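Side-chain contacts in IclR transcriptional regulator (Thermotoga maritima, PDB 1MKM), which probably binds DNA through a winged helix-turn-helix domain and regulates transcription as a zinc-containing member of the IclR family: residues H87-D90 / I91-T95; M35-S38 / N39-Y43; Y65-I68 / E69-S72; P171-L174 / K175-L178. All blocks are in the same frame, centred on the assembly; numbering follows the deposited sequence.

Contact 1 (H87-D90 / I91-T95); sequences HLVD and IMKRT
OD2 of D90 has two positively charged partners: R94, one helical turn on, and K239 of helix 226-246, each in a salt bridge. The link to R94 rests on charge alone. OD2 lies 3.1 Å from R94 NE but stands about 3.0 Å above the guanidinium plane, displaced toward its rim, and no N-H points at it. Carboxylate and guanidinium have their planes 21° apart. D90 reaches this place with CG anti to its own backbone N (chi1 -173°), while the R94 chain bends at chi3 to bring NE beneath the oxygen. The aliphatic part of the arginine joins in, CD coming to 3.3 Å from D90 OD1. Beneath the charges, R94 N donates to D90 O at 2.9 Å. Replacing D90 with an alanine would probably leave R94 and K239 without the carboxylate they share. R94 NH2 has a second partner in E238. On another side, I91 and L88 turn to V99 of strand 98-105. The D90-R94 pair is an i to i+4 salt bridge near the C-terminal end of amphipathic helix 79-93, whose charged side meets helix 226-246 and whose apolar side covers the sheet.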
ATOM      1  N   HIS B  87     -18.224 -12.440  20.736  1.00 60.06           N
ATOM      2  CA  HIS B  87     -18.783 -13.746  20.449  1.00 59.54           C
ATOM      3  C   HIS B  87     -18.860 -13.882  18.942  1.00 54.28           C
ATOM      4  O   HIS B  87     -18.742 -14.971  18.402  1.00 60.52           O
ATOM      5  CB  HIS B  87     -20.165 -13.881  21.073  1.00 48.71           C
ATOM      6  CG  HIS B  87     -20.134 -13.913  22.566  1.00 71.00           C
ATOM      7  ND1 HIS B  87     -19.630 -12.874  23.320  1.00 76.93           N
ATOM      8  CD2 HIS B  87     -20.526 -14.863  23.447  1.00 71.80           C
ATOM      9  CE1 HIS B  87     -19.712 -13.184  24.601  1.00 74.89           C
ATOM     10  NE2 HIS B  87     -20.252 -14.385  24.706  1.00 77.93           N
ATOM     11  N   LEU B  88     -19.043 -12.756  18.263  1.00 63.80           N
ATOM     12  CA  LEU B  88     -19.121 -12.758  16.810  1.00 63.35           C
ATOM     13  C   LEU B  88     -17.745 -13.061  16.235  1.00 55.78           C
ATOM     14  O   LEU B  88     -17.608 -13.899  15.350  1.00 56.81           O
ATOM     15  CB  LEU B  88     -19.630 -11.407  16.303  1.00 49.50           C
ATOM     16  CG  LEU B  88     -20.993 -10.956  16.847  1.00 63.54           C
ATOM     17  CD1 LEU B  88     -21.295  -9.549  16.335  1.00 59.68           C
ATOM     18  CD2 LEU B  88     -22.105 -11.929  16.422  1.00 55.43           C
ATOM     19  N   VAL B  89     -16.725 -12.385  16.750  1.00 54.60           N
ATOM     20  CA  VAL B  89     -15.365 -12.614  16.280  1.00 54.09           C
ATOM     21  C   VAL B  89     -15.014 -14.082  16.532  1.00 56.94           C
ATOM     22  O   VAL B  89     -14.354 -14.724  15.711  1.00 54.03           O
ATOM     23  CB  VAL B  89     -14.347 -11.692  17.012  1.00 48.45           C
ATOM     24  CG1 VAL B  89     -12.949 -11.934  16.485  1.00 39.75           C
ATOM     25  CG2 VAL B  89     -14.723 -10.224  16.807  1.00 48.06           C
ATOM     26  N   ASP B  90     -15.481 -14.624  17.653  1.00 50.27           N
ATOM     27  CA  ASP B  90     -15.195 -16.014  17.957  1.00 59.42           C
ATOM     28  C   ASP B  90     -15.916 -16.942  16.972  1.00 65.36           C
ATOM     29  O   ASP B  90     -15.321 -17.906  16.466  1.00 65.70           O
ATOM     30  CB  ASP B  90     -15.582 -16.326  19.409  1.00 57.50           C
ATOM     31  CG  ASP B  90     -15.155 -17.733  19.856  1.00 55.24           C
ATOM     32  OD1 ASP B  90     -14.080 -18.234  19.440  1.00 49.63           O
ATOM     33  OD2 ASP B  90     -15.905 -18.329  20.650  1.00 56.99           O
ATOM     34  N   ILE B  91     -17.181 -16.638  16.683  1.00 63.90           N
ATOM     35  CA  ILE B  91     -17.955 -17.446  15.748  1.00 55.19           C
ATOM     36  C   ILE B  91     -17.262 -17.458  14.396  1.00 58.84           C
ATOM     37  O   ILE B  91     -17.300 -18.459  13.688  1.00 57.81           O
ATOM     38  CB  ILE B  91     -19.391 -16.899  15.557  1.00 60.43           C
ATOM     39  CG1 ILE B  91     -20.130 -16.880  16.897  1.00 56.42           C
ATOM     40  CG2 ILE B  91     -20.144 -17.765  14.544  1.00 50.00           C
ATOM     41  CD1 ILE B  91     -21.522 -16.311  16.826  1.00 59.22           C
ATOM     42  N   MET B  92     -16.631 -16.345  14.029  1.00 53.46           N
ATOM     43  CA  MET B  92     -15.946 -16.286  12.747  1.00 55.74           C
ATOM     44  C   MET B  92     -14.644 -17.093  12.741  1.00 59.88           C
ATOM     45  O   MET B  92     -14.271 -17.697  11.725  1.00 49.90           O
ATOM     46  CB  MET B  92     -15.641 -14.841  12.379  1.00 48.27           C
ATOM     47  CG  MET B  92     -14.857 -14.682  11.085  1.00 59.83           C
ATOM     48  SD  MET B  92     -13.060 -14.917  11.238  1.00 57.05           S
ATOM     49  CE  MET B  92     -12.651 -13.491  12.206  1.00 54.47           C
ATOM     50  N   LYS B  93     -13.951 -17.097  13.875  1.00 59.61           N
ATOM     51  CA  LYS B  93     -12.692 -17.817  13.978  1.00 63.15           C
ATOM     52  C   LYS B  93     -12.912 -19.313  14.127  1.00 63.65           C
ATOM     53  O   LYS B  93     -12.026 -20.109  13.815  1.00 62.86           O
ATOM     54  CB  LYS B  93     -11.883 -17.273  15.147  1.00 56.24           C
ATOM     55  CG  LYS B  93     -11.557 -15.811  14.983  1.00 55.57           C
ATOM     56  CD  LYS B  93     -11.015 -15.222  16.266  1.00 74.75           C
ATOM     57  CE  LYS B  93      -9.552 -15.541  16.438  1.00 78.65           C
ATOM     58  NZ  LYS B  93      -8.763 -14.915  15.347  1.00 77.74           N
ATOM     59  N   ARG B  94     -14.100 -19.694  14.587  1.00 60.30           N
ATOM     60  CA  ARG B  94     -14.417 -21.105  14.756  1.00 61.57           C
ATOM     61  C   ARG B  94     -15.233 -21.684  13.607  1.00 61.11           C
ATOM     62  O   ARG B  94     -15.570 -22.866  13.628  1.00 61.53           O
ATOM     63  CB  ARG B  94     -15.143 -21.332  16.078  1.00 52.69           C
ATOM     64  CG  ARG B  94     -14.362 -20.804  17.264  1.00 61.60           C
ATOM     65  CD  ARG B  94     -14.893 -21.336  18.571  1.00 60.30           C
ATOM     66  NE  ARG B  94     -16.235 -20.860  18.878  1.00 55.40           N
ATOM     67  CZ  ARG B  94     -16.966 -21.309  19.890  1.00 55.61           C
ATOM     68  NH1 ARG B  94     -16.484 -22.252  20.690  1.00 65.08           N
ATOM     69  NH2 ARG B  94     -18.171 -20.809  20.109  1.00 59.29           N
ATOM     70  N   THR B  95     -15.548 -20.863  12.607  1.00 45.77           N
ATOM     71  CA  THR B  95     -16.299 -21.348  11.455  1.00 49.07           C
ATOM     72  C   THR B  95     -15.624 -20.893  10.173  1.00 55.76           C
ATOM     73  O   THR B  95     -15.717 -21.565   9.138  1.00 46.80           O
ATOM     74  CB  THR B  95     -17.744 -20.829  11.432  1.00 58.67           C
ATOM     75  OG1 THR B  95     -17.734 -19.418  11.187  1.00 59.55           O
ATOM     76  CG2 THR B  95     -18.450 -21.127  12.752  1.00 45.91           C
TER

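Contact 2 (M35-S38 / N39-Y43); sequences MSVS and NAYKY
M35 and Y43 meet at a slant, thioether against ring: SD sits 4.9 Å from the centroid of the Y43 ring and 49° off its normal, a Met-aromatic contact that is oblique. The methyl CE is modelled too close to the backbone of N39, so its contacts with Y43 and A40 are only approximate. Chi1 of 59° sets M35 CG between the backbone N and the carbonyl carbon, and the bend at chi3 then turns the methyl toward the helix. V37 and Y41 are arranged otherwise. They run side by side and point the same way, with V37 CG1 lying 3.4 Å from Y41 CE2, while V26 of helix 26-32 touches both residues. S36, between M35 and V37 in sequence, holds the N-cap position: its OG accepts from N39 N at 3.2 Å, with an N-H...O angle of 160°. The Y43 ring goes on to pack against helix 6-19 and against L7 of the second subunit, and Y41 OH is hydrogen-bonded to R55. The whole is a serine-capped helix start with apolar side chains on two flanks, belonging to helix 37-50, the third helix of the winged helix-turn-helix and so probably its recognition helix.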
ATOM      1  N   MET B  35     -24.965  25.550 -10.293  1.00 73.51           N
ATOM      2  CA  MET B  35     -24.702  26.693  -9.422  1.00 70.34           C
ATOM      3  C   MET B  35     -23.284  27.236  -9.626  1.00 74.63           C
ATOM      4  O   MET B  35     -22.390  26.526 -10.096  1.00 68.21           O
ATOM      5  CB  MET B  35     -24.940  26.324  -7.946  1.00 73.54           C
ATOM      6  CG  MET B  35     -24.093  25.176  -7.386  1.00 79.31           C
ATOM      7  SD  MET B  35     -24.584  24.668  -5.691  1.00 76.47           S
ATOM      8  CE  MET B  35     -23.800  25.918  -4.773  1.00 54.37           C
ATOM      9  N   SER B  36     -23.085  28.504  -9.286  1.00 74.32           N
ATOM     10  CA  SER B  36     -21.778  29.138  -9.441  1.00 76.72           C
ATOM     11  C   SER B  36     -20.750  28.573  -8.462  1.00 76.10           C
ATOM     12  O   SER B  36     -21.098  28.121  -7.369  1.00 76.03           O
ATOM     13  CB  SER B  36     -21.894  30.648  -9.218  1.00 45.21           C
ATOM     14  OG  SER B  36     -22.333  30.921  -7.895  1.00 55.27           O
ATOM     15  N   VAL B  37     -19.483  28.601  -8.864  1.00 77.40           N
ATOM     16  CA  VAL B  37     -18.405  28.130  -8.006  1.00 84.22           C
ATOM     17  C   VAL B  37     -18.546  28.874  -6.683  1.00 86.24           C
ATOM     18  O   VAL B  37     -18.314  28.320  -5.610  1.00 94.78           O
ATOM     19  CB  VAL B  37     -17.012  28.451  -8.617  1.00 85.85           C
ATOM     20  CG1 VAL B  37     -15.916  28.229  -7.582  1.00 89.00           C
ATOM     21  CG2 VAL B  37     -16.761  27.572  -9.842  1.00 92.20           C
ATOM     22  N   SER B  38     -18.946  30.137  -6.784  1.00 86.25           N
ATOM     23  CA  SER B  38     -19.130  30.995  -5.623  1.00 80.75           C
ATOM     24  C   SER B  38     -20.062  30.369  -4.597  1.00 82.02           C
ATOM     25  O   SER B  38     -19.707  30.265  -3.421  1.00 84.78           O
ATOM     26  CB  SER B  38     -19.689  32.356  -6.057  1.00 85.35           C
ATOM     27  OG  SER B  38     -19.917  33.205  -4.940  1.00 80.57           O
ATOM     28  N   ASN B  39     -21.251  29.954  -5.035  1.00 73.41           N
ATOM     29  CA  ASN B  39     -22.210  29.359  -4.111  1.00 71.59           C
ATOM     30  C   ASN B  39     -21.873  27.925  -3.726  1.00 70.34           C
ATOM     31  O   ASN B  39     -22.339  27.437  -2.697  1.00 65.51           O
ATOM     32  CB  ASN B  39     -23.637  29.458  -4.670  1.00 71.05           C
ATOM     33  CG  ASN B  39     -24.133  30.909  -4.750  1.00 74.66           C
ATOM     34  OD1 ASN B  39     -23.607  31.707  -5.531  1.00 68.93           O
ATOM     35  ND2 ASN B  39     -25.132  31.255  -3.934  1.00 59.32           N
ATOM     36  N   ALA B  40     -21.070  27.244  -4.543  1.00 68.65           N
ATOM     37  CA  ALA B  40     -20.669  25.883  -4.208  1.00 60.60           C
ATOM     38  C   ALA B  40     -19.847  26.027  -2.941  1.00 61.53           C
ATOM     39  O   ALA B  40     -19.998  25.250  -1.997  1.00 60.36           O
ATOM     40  CB  ALA B  40     -19.824  25.282  -5.315  1.00 52.55           C
ATOM     41  N   TYR B  41     -18.985  27.042  -2.924  1.00 60.67           N
ATOM     42  CA  TYR B  41     -18.141  27.316  -1.766  1.00 62.84           C
ATOM     43  C   TYR B  41     -18.978  27.516  -0.524  1.00 65.62           C
ATOM     44  O   TYR B  41     -18.527  27.236   0.591  1.00 70.46           O
ATOM     45  CB  TYR B  41     -17.283  28.564  -1.986  1.00 58.87           C
ATOM     46  CG  TYR B  41     -15.952  28.267  -2.627  1.00 62.00           C
ATOM     47  CD1 TYR B  41     -15.001  27.467  -1.977  1.00 56.56           C
ATOM     48  CD2 TYR B  41     -15.654  28.744  -3.912  1.00 61.49           C
ATOM     49  CE1 TYR B  41     -13.781  27.144  -2.601  1.00 61.58           C
ATOM     50  CE2 TYR B  41     -14.446  28.427  -4.540  1.00 56.51           C
ATOM     51  CZ  TYR B  41     -13.518  27.629  -3.884  1.00 62.51           C
ATOM     52  OH  TYR B  41     -12.338  27.322  -4.530  1.00 70.58           O
ATOM     53  N   LYS B  42     -20.195  28.013  -0.707  1.00 62.23           N
ATOM     54  CA  LYS B  42     -21.072  28.231   0.431  1.00 63.04           C
ATOM     55  C   LYS B  42     -21.307  26.884   1.122  1.00 63.60           C
ATOM     56  O   LYS B  42     -21.149  26.766   2.336  1.00 66.62           O
ATOM     57  CB  LYS B  42     -22.395  28.853  -0.034  1.00 64.39           C
ATOM     58  CG  LYS B  42     -22.968  29.895   0.932  1.00 77.55           C
ATOM     59  CD  LYS B  42     -23.933  30.853   0.224  1.00 67.96           C
ATOM     60  CE  LYS B  42     -23.231  31.575  -0.926  1.00 73.74           C
ATOM     61  NZ  LYS B  42     -24.131  32.487  -1.685  1.00 66.06           N
ATOM     62  N   TYR B  43     -21.665  25.865   0.346  1.00 64.12           N
ATOM     63  CA  TYR B  43     -21.898  24.546   0.913  1.00 66.13           C
ATOM     64  C   TYR B  43     -20.594  23.856   1.315  1.00 66.09           C
ATOM     65  O   TYR B  43     -20.475  23.345   2.426  1.00 71.68           O
ATOM     66  CB  TYR B  43     -22.638  23.649  -0.073  1.00 59.21           C
ATOM     67  CG  TYR B  43     -24.012  24.126  -0.460  1.00 65.79           C
ATOM     68  CD1 TYR B  43     -24.182  25.072  -1.466  1.00 66.56           C
ATOM     69  CD2 TYR B  43     -25.151  23.589   0.141  1.00 68.96           C
ATOM     70  CE1 TYR B  43     -25.453  25.462  -1.874  1.00 66.41           C
ATOM     71  CE2 TYR B  43     -26.429  23.974  -0.255  1.00 65.28           C
ATOM     72  CZ  TYR B  43     -26.569  24.909  -1.265  1.00 68.50           C
ATOM     73  OH  TYR B  43     -27.824  25.281  -1.683  1.00 72.16           O
TER

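Contact 3 (Y65-I68 / E69-S72); sequences YKLI and EYGS
The side chain of K66 begins by pointing away from E69 and Y70, yet it doubles back to touch both. From CB the chain continues to CG, which lies over one face of the Y70 ring, 3.9 Å from CZ and toward the rim. Bends at chi2 and chi3 then fold the chain across that face. CD is the atom that makes the CH-pi contact, 3.9 Å from the centroid of the Y70 ring and 28° off its normal. CE has left the ring for the neighbouring carboxylate, standing 3.6 Å from E69 OE1. At the tip, NZ donates to E69 OE1 at 2.8 Å, meeting the oxygen on its syn side but 27° out of the carboxylate plane. The same oxygen lies 3.3 Å from Y65 CE1, and the Y65 and E69 side chains lie side by side, ring and carboxylate planes 13° apart. Y70 is fixed at its far end as well, because its OH is hydrogen-bonded to D15 of the second subunit. The lysine thus divides its work: its methylenes cover one face of a tyrosine that reaches the second subunit, while its ammonium group pairs with a carboxylate one turn along helix 66-75. The positive charge is probably balanced locally, and the salt bridge probably helps keep the alkyl chain folded over the ring.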
ATOM      1  N   TYR B  65     -13.902  12.823   8.537  1.00 42.62           N
ATOM      2  CA  TYR B  65     -14.039  11.845   9.603  1.00 46.34           C
ATOM      3  C   TYR B  65     -15.343  11.965  10.370  1.00 46.52           C
ATOM      4  O   TYR B  65     -15.763  11.018  11.024  1.00 55.79           O
ATOM      5  CB  TYR B  65     -12.893  12.031  10.593  1.00 46.21           C
ATOM      6  CG  TYR B  65     -13.182  13.138  11.580  1.00 52.74           C
ATOM      7  CD1 TYR B  65     -13.823  12.865  12.793  1.00 46.66           C
ATOM      8  CD2 TYR B  65     -12.920  14.471  11.260  1.00 53.15           C
ATOM      9  CE1 TYR B  65     -14.200  13.880  13.654  1.00 49.02           C
ATOM     10  CE2 TYR B  65     -13.300  15.506  12.123  1.00 46.47           C
ATOM     11  CZ  TYR B  65     -13.939  15.198  13.313  1.00 53.81           C
ATOM     12  OH  TYR B  65     -14.334  16.202  14.169  1.00 65.25           O
ATOM     13  N   LYS B  66     -15.962  13.144  10.335  1.00 48.41           N
ATOM     14  CA  LYS B  66     -17.198  13.373  11.082  1.00 45.24           C
ATOM     15  C   LYS B  66     -18.200  12.229  10.970  1.00 35.80           C
ATOM     16  O   LYS B  66     -18.605  11.648  11.973  1.00 47.89           O
ATOM     17  CB  LYS B  66     -17.851  14.684  10.632  1.00 50.05           C
ATOM     18  CG  LYS B  66     -19.068  15.058  11.414  1.00 38.79           C
ATOM     19  CD  LYS B  66     -18.759  15.117  12.900  1.00 54.59           C
ATOM     20  CE  LYS B  66     -17.710  16.171  13.240  1.00 49.37           C
ATOM     21  NZ  LYS B  66     -17.473  16.223  14.717  1.00 48.32           N
ATOM     22  N   LEU B  67     -18.595  11.914   9.745  1.00 39.93           N
ATOM     23  CA  LEU B  67     -19.549  10.844   9.485  1.00 34.23           C
ATOM     24  C   LEU B  67     -19.126   9.542  10.195  1.00 38.43           C
ATOM     25  O   LEU B  67     -19.961   8.837  10.778  1.00 35.89           O
ATOM     26  CB  LEU B  67     -19.666  10.670   7.973  1.00 40.81           C
ATOM     27  CG  LEU B  67     -20.998  11.042   7.291  1.00 49.88           C
ATOM     28  CD1 LEU B  67     -21.659  12.203   7.960  1.00 54.90           C
ATOM     29  CD2 LEU B  67     -20.756  11.326   5.832  1.00 44.19           C
ATOM     30  N   ILE B  68     -17.823   9.249  10.169  1.00 46.05           N
ATOM     31  CA  ILE B  68     -17.289   8.070  10.845  1.00 44.44           C
ATOM     32  C   ILE B  68     -17.606   8.188  12.333  1.00 47.82           C
ATOM     33  O   ILE B  68     -18.108   7.249  12.958  1.00 52.90           O
ATOM     34  CB  ILE B  68     -15.765   7.946  10.658  1.00 35.44           C
ATOM     35  CG1 ILE B  68     -15.435   7.788   9.169  1.00 43.49           C
ATOM     36  CG2 ILE B  68     -15.266   6.749  11.420  1.00 32.03           C
ATOM     37  CD1 ILE B  68     -13.956   7.949   8.798  1.00 36.44           C
ATOM     38  N   GLU B  69     -17.324   9.354  12.902  1.00 37.71           N
ATOM     39  CA  GLU B  69     -17.626   9.585  14.306  1.00 38.45           C
ATOM     40  C   GLU B  69     -19.136   9.443  14.582  1.00 40.23           C
ATOM     41  O   GLU B  69     -19.547   8.895  15.611  1.00 40.81           O
ATOM     42  CB  GLU B  69     -17.184  10.996  14.709  1.00 35.44           C
ATOM     43  CG  GLU B  69     -17.464  11.323  16.164  1.00 47.69           C
ATOM     44  CD  GLU B  69     -17.281  12.798  16.506  1.00 45.43           C
ATOM     45  OE1 GLU B  69     -16.875  13.592  15.627  1.00 54.76           O
ATOM     46  OE2 GLU B  69     -17.553  13.159  17.669  1.00 47.63           O
ATOM     47  N   TYR B  70     -19.967   9.946  13.669  1.00 41.43           N
ATOM     48  CA  TYR B  70     -21.419   9.887  13.862  1.00 36.34           C
ATOM     49  C   TYR B  70     -21.931   8.453  13.894  1.00 35.75           C
ATOM     50  O   TYR B  70     -22.755   8.095  14.736  1.00 39.90           O
ATOM     51  CB  TYR B  70     -22.140  10.684  12.766  1.00 25.92           C
ATOM     52  CG  TYR B  70     -22.203  12.170  13.037  1.00 38.11           C
ATOM     53  CD1 TYR B  70     -21.623  12.717  14.186  1.00 37.04           C
ATOM     54  CD2 TYR B  70     -22.851  13.042  12.141  1.00 42.25           C
ATOM     55  CE1 TYR B  70     -21.683  14.084  14.437  1.00 40.16           C
ATOM     56  CE2 TYR B  70     -22.911  14.407  12.380  1.00 33.45           C
ATOM     57  CZ  TYR B  70     -22.328  14.920  13.526  1.00 44.46           C
ATOM     58  OH  TYR B  70     -22.382  16.259  13.777  1.00 37.90           O
ATOM     59  N   GLY B  71     -21.440   7.645  12.966  1.00 40.21           N
ATOM     60  CA  GLY B  71     -21.841   6.256  12.920  1.00 52.65           C
ATOM     61  C   GLY B  71     -21.544   5.549  14.234  1.00 48.21           C
ATOM     62  O   GLY B  71     -22.393   4.815  14.740  1.00 45.81           O
ATOM     63  N   SER B  72     -20.345   5.773  14.783  1.00 48.02           N
ATOM     64  CA  SER B  72     -19.937   5.157  16.055  1.00 48.58           C
ATOM     65  C   SER B  72     -20.854   5.569  17.192  1.00 41.60           C
ATOM     66  O   SER B  72     -21.193   4.749  18.041  1.00 46.08           O
ATOM     67  CB  SER B  72     -18.505   5.549  16.412  1.00 47.93           C
ATOM     68  OG  SER B  72     -17.626   5.149  15.395  1.00 53.97           O
TER

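Contact 4 (P171-L174 / K175-L178); sequences PRVL and KREL
L174 and L178 press together one turn apart on helix 171-184, and tightly: L174 CD2 is 3.4 Å from L178 CG and 3.5 Å from L178 CD1, closer than carbons usually pack. The two side chains cross at a slant. In L174 the first torsion (chi1 -167°) turns CG away from the backbone N, which, with chi2, carries CD2 forward toward L178. The second side-chain pair is looser and lies on another flank, where V173 CG2 meets R176 NH2 at 3.6 Å, in the guanidinium plane and at its edge. Below these contacts the backbone sets the spacing. L178 N donates to L174 O at 2.7 Å, and R176 N to R172 O at 3.1 Å with an almost straight N-H...O angle of 170°. Further out, N170 OD1 accepts from the backbone N of both R172 and V173, probably helping to fix the beginning of the helix, while E177 OE2 makes a salt bridge to K140. L160 touches L174, and K140 and L143 of helix 137-143 receive L178. Cutting L178 back to an alanine is likely to open a gap facing L143 and to take from L174 CD2 the branch it packs on. The arrangement is an i to i+4 leucine pair on the buried side of an amphipathic helix, joining helix 171-184 to helix 137-143 in the GAF-like C-terminal domain of IclR regulators.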
ATOM      1  N   PRO B 171     -47.675 -16.309   2.766  1.00 94.20           N
ATOM      2  CA  PRO B 171     -47.789 -16.170   4.222  1.00 96.00           C
ATOM      3  C   PRO B 171     -48.202 -17.432   4.978  1.00 98.70           C
ATOM      4  O   PRO B 171     -47.954 -17.539   6.178  1.00103.68           O
ATOM      5  CB  PRO B 171     -48.796 -15.029   4.384  1.00 94.37           C
ATOM      6  CG  PRO B 171     -49.635 -15.134   3.146  1.00 98.52           C
ATOM      7  CD  PRO B 171     -48.602 -15.391   2.081  1.00 93.51           C
ATOM      8  N   ARG B 172     -48.839 -18.380   4.296  1.00103.06           N
ATOM      9  CA  ARG B 172     -49.238 -19.627   4.950  1.00105.86           C
ATOM     10  C   ARG B 172     -47.987 -20.500   5.044  1.00105.11           C
ATOM     11  O   ARG B 172     -47.772 -21.214   6.027  1.00100.04           O
ATOM     12  CB  ARG B 172     -50.305 -20.361   4.134  1.00108.20           C
ATOM     13  CG  ARG B 172     -51.550 -19.551   3.816  1.00109.00           C
ATOM     14  CD  ARG B 172     -52.517 -20.399   2.999  1.00114.99           C
ATOM     15  NE  ARG B 172     -53.568 -19.609   2.361  1.00120.20           N
ATOM     16  CZ  ARG B 172     -54.482 -20.113   1.536  1.00116.28           C
ATOM     17  NH1 ARG B 172     -54.476 -21.409   1.249  1.00111.36           N
ATOM     18  NH2 ARG B 172     -55.396 -19.323   0.983  1.00114.47           N
ATOM     19  N   VAL B 173     -47.167 -20.426   3.999  1.00104.56           N
ATOM     20  CA  VAL B 173     -45.922 -21.178   3.927  1.00 99.39           C
ATOM     21  C   VAL B 173     -44.904 -20.529   4.849  1.00100.91           C
ATOM     22  O   VAL B 173     -44.123 -21.213   5.515  1.00102.58           O
ATOM     23  CB  VAL B 173     -45.348 -21.158   2.512  1.00 92.76           C
ATOM     24  CG1 VAL B 173     -44.138 -22.074   2.441  1.00 92.21           C
ATOM     25  CG2 VAL B 173     -46.413 -21.574   1.515  1.00 88.93           C
ATOM     26  N   LEU B 174     -44.921 -19.199   4.869  1.00 93.98           N
ATOM     27  CA  LEU B 174     -44.018 -18.427   5.706  1.00 91.56           C
ATOM     28  C   LEU B 174     -44.339 -18.691   7.173  1.00 93.13           C
ATOM     29  O   LEU B 174     -43.434 -18.807   8.003  1.00 91.20           O
ATOM     30  CB  LEU B 174     -44.163 -16.934   5.386  1.00 91.54           C
ATOM     31  CG  LEU B 174     -43.105 -15.968   5.933  1.00 89.98           C
ATOM     32  CD1 LEU B 174     -43.241 -14.632   5.227  1.00 85.63           C
ATOM     33  CD2 LEU B 174     -43.249 -15.810   7.443  1.00 86.08           C
ATOM     34  N   LYS B 175     -45.630 -18.790   7.488  1.00 96.14           N
ATOM     35  CA  LYS B 175     -46.069 -19.048   8.859  1.00 96.91           C
ATOM     36  C   LYS B 175     -45.592 -20.447   9.261  1.00 98.70           C
ATOM     37  O   LYS B 175     -44.925 -20.612  10.283  1.00 98.85           O
ATOM     38  CB  LYS B 175     -47.600 -18.947   8.955  1.00 97.12           C
ATOM     39  CG  LYS B 175     -48.156 -18.694  10.364  1.00 89.64           C
ATOM     40  CD  LYS B 175     -48.103 -19.931  11.258  1.00 98.49           C
ATOM     41  CE  LYS B 175     -49.043 -21.033  10.759  1.00103.74           C
ATOM     42  NZ  LYS B 175     -49.034 -22.258  11.618  1.00 96.18           N
ATOM     43  N   ARG B 176     -45.935 -21.449   8.456  1.00 97.78           N
ATOM     44  CA  ARG B 176     -45.507 -22.816   8.739  1.00 96.91           C
ATOM     45  C   ARG B 176     -43.991 -22.780   8.853  1.00 90.38           C
ATOM     46  O   ARG B 176     -43.416 -23.262   9.831  1.00 86.89           O
ATOM     47  CB  ARG B 176     -45.917 -23.764   7.603  1.00100.02           C
ATOM     48  CG  ARG B 176     -47.379 -24.192   7.624  1.00 95.16           C
ATOM     49  CD  ARG B 176     -47.677 -25.199   6.516  1.00 95.78           C
ATOM     50  NE  ARG B 176     -47.525 -24.623   5.180  1.00102.41           N
ATOM     51  CZ  ARG B 176     -47.633 -25.310   4.045  1.00 98.66           C
ATOM     52  NH1 ARG B 176     -47.895 -26.610   4.069  1.00 92.65           N
ATOM     53  NH2 ARG B 176     -47.485 -24.696   2.878  1.00101.32           N
ATOM     54  N   GLU B 177     -43.362 -22.194   7.838  1.00 90.53           N
ATOM     55  CA  GLU B 177     -41.913 -22.048   7.779  1.00 88.11           C
ATOM     56  C   GLU B 177     -41.406 -21.548   9.127  1.00 84.17           C
ATOM     57  O   GLU B 177     -40.523 -22.159   9.736  1.00 84.09           O
ATOM     58  CB  GLU B 177     -41.547 -21.051   6.679  1.00 87.21           C
ATOM     59  CG  GLU B 177     -40.352 -21.447   5.839  1.00 93.73           C
ATOM     60  CD  GLU B 177     -39.032 -21.207   6.537  1.00 96.47           C
ATOM     61  OE1 GLU B 177     -38.849 -21.701   7.673  1.00 89.40           O
ATOM     62  OE2 GLU B 177     -38.175 -20.523   5.937  1.00 96.06           O
ATOM     63  N   LEU B 178     -41.988 -20.449   9.596  1.00 74.91           N
ATOM     64  CA  LEU B 178     -41.602 -19.864  10.875  1.00 84.52           C
ATOM     65  C   LEU B 178     -41.706 -20.852  12.031  1.00 82.98           C
ATOM     66  O   LEU B 178     -40.853 -20.873  12.922  1.00 81.04           O
ATOM     67  CB  LEU B 178     -42.462 -18.631  11.192  1.00 90.17           C
ATOM     68  CG  LEU B 178     -42.338 -17.391  10.299  1.00 96.80           C
ATOM     69  CD1 LEU B 178     -43.146 -16.247  10.892  1.00 87.37           C
ATOM     70  CD2 LEU B 178     -40.883 -16.985  10.184  1.00103.66           C
TER

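From the N terminus, contact 2 comes first, at the start of helix 37-50 in the DNA-binding domain. Contact 3 follows on helix 66-75, beyond the two-stranded wing, then contact 1 on helix 79-93 and contact 4 on helix 171-184. Each is one continuous stretch of chain, mostly helical, so none closes a long loop; they stand in series, neither nesting nor crossing. Contacts 2 and 3 lie on the same side of the chain's centre, and both meet the second subunit. Contacts 1 and 4 belong to the C-terminal domain, their centres about 31 Å apart, one helix against the six-stranded sheet and the other against helix 137-143. Contacts 2 and 4 are the most distant pair, with centres about 55 Å apart.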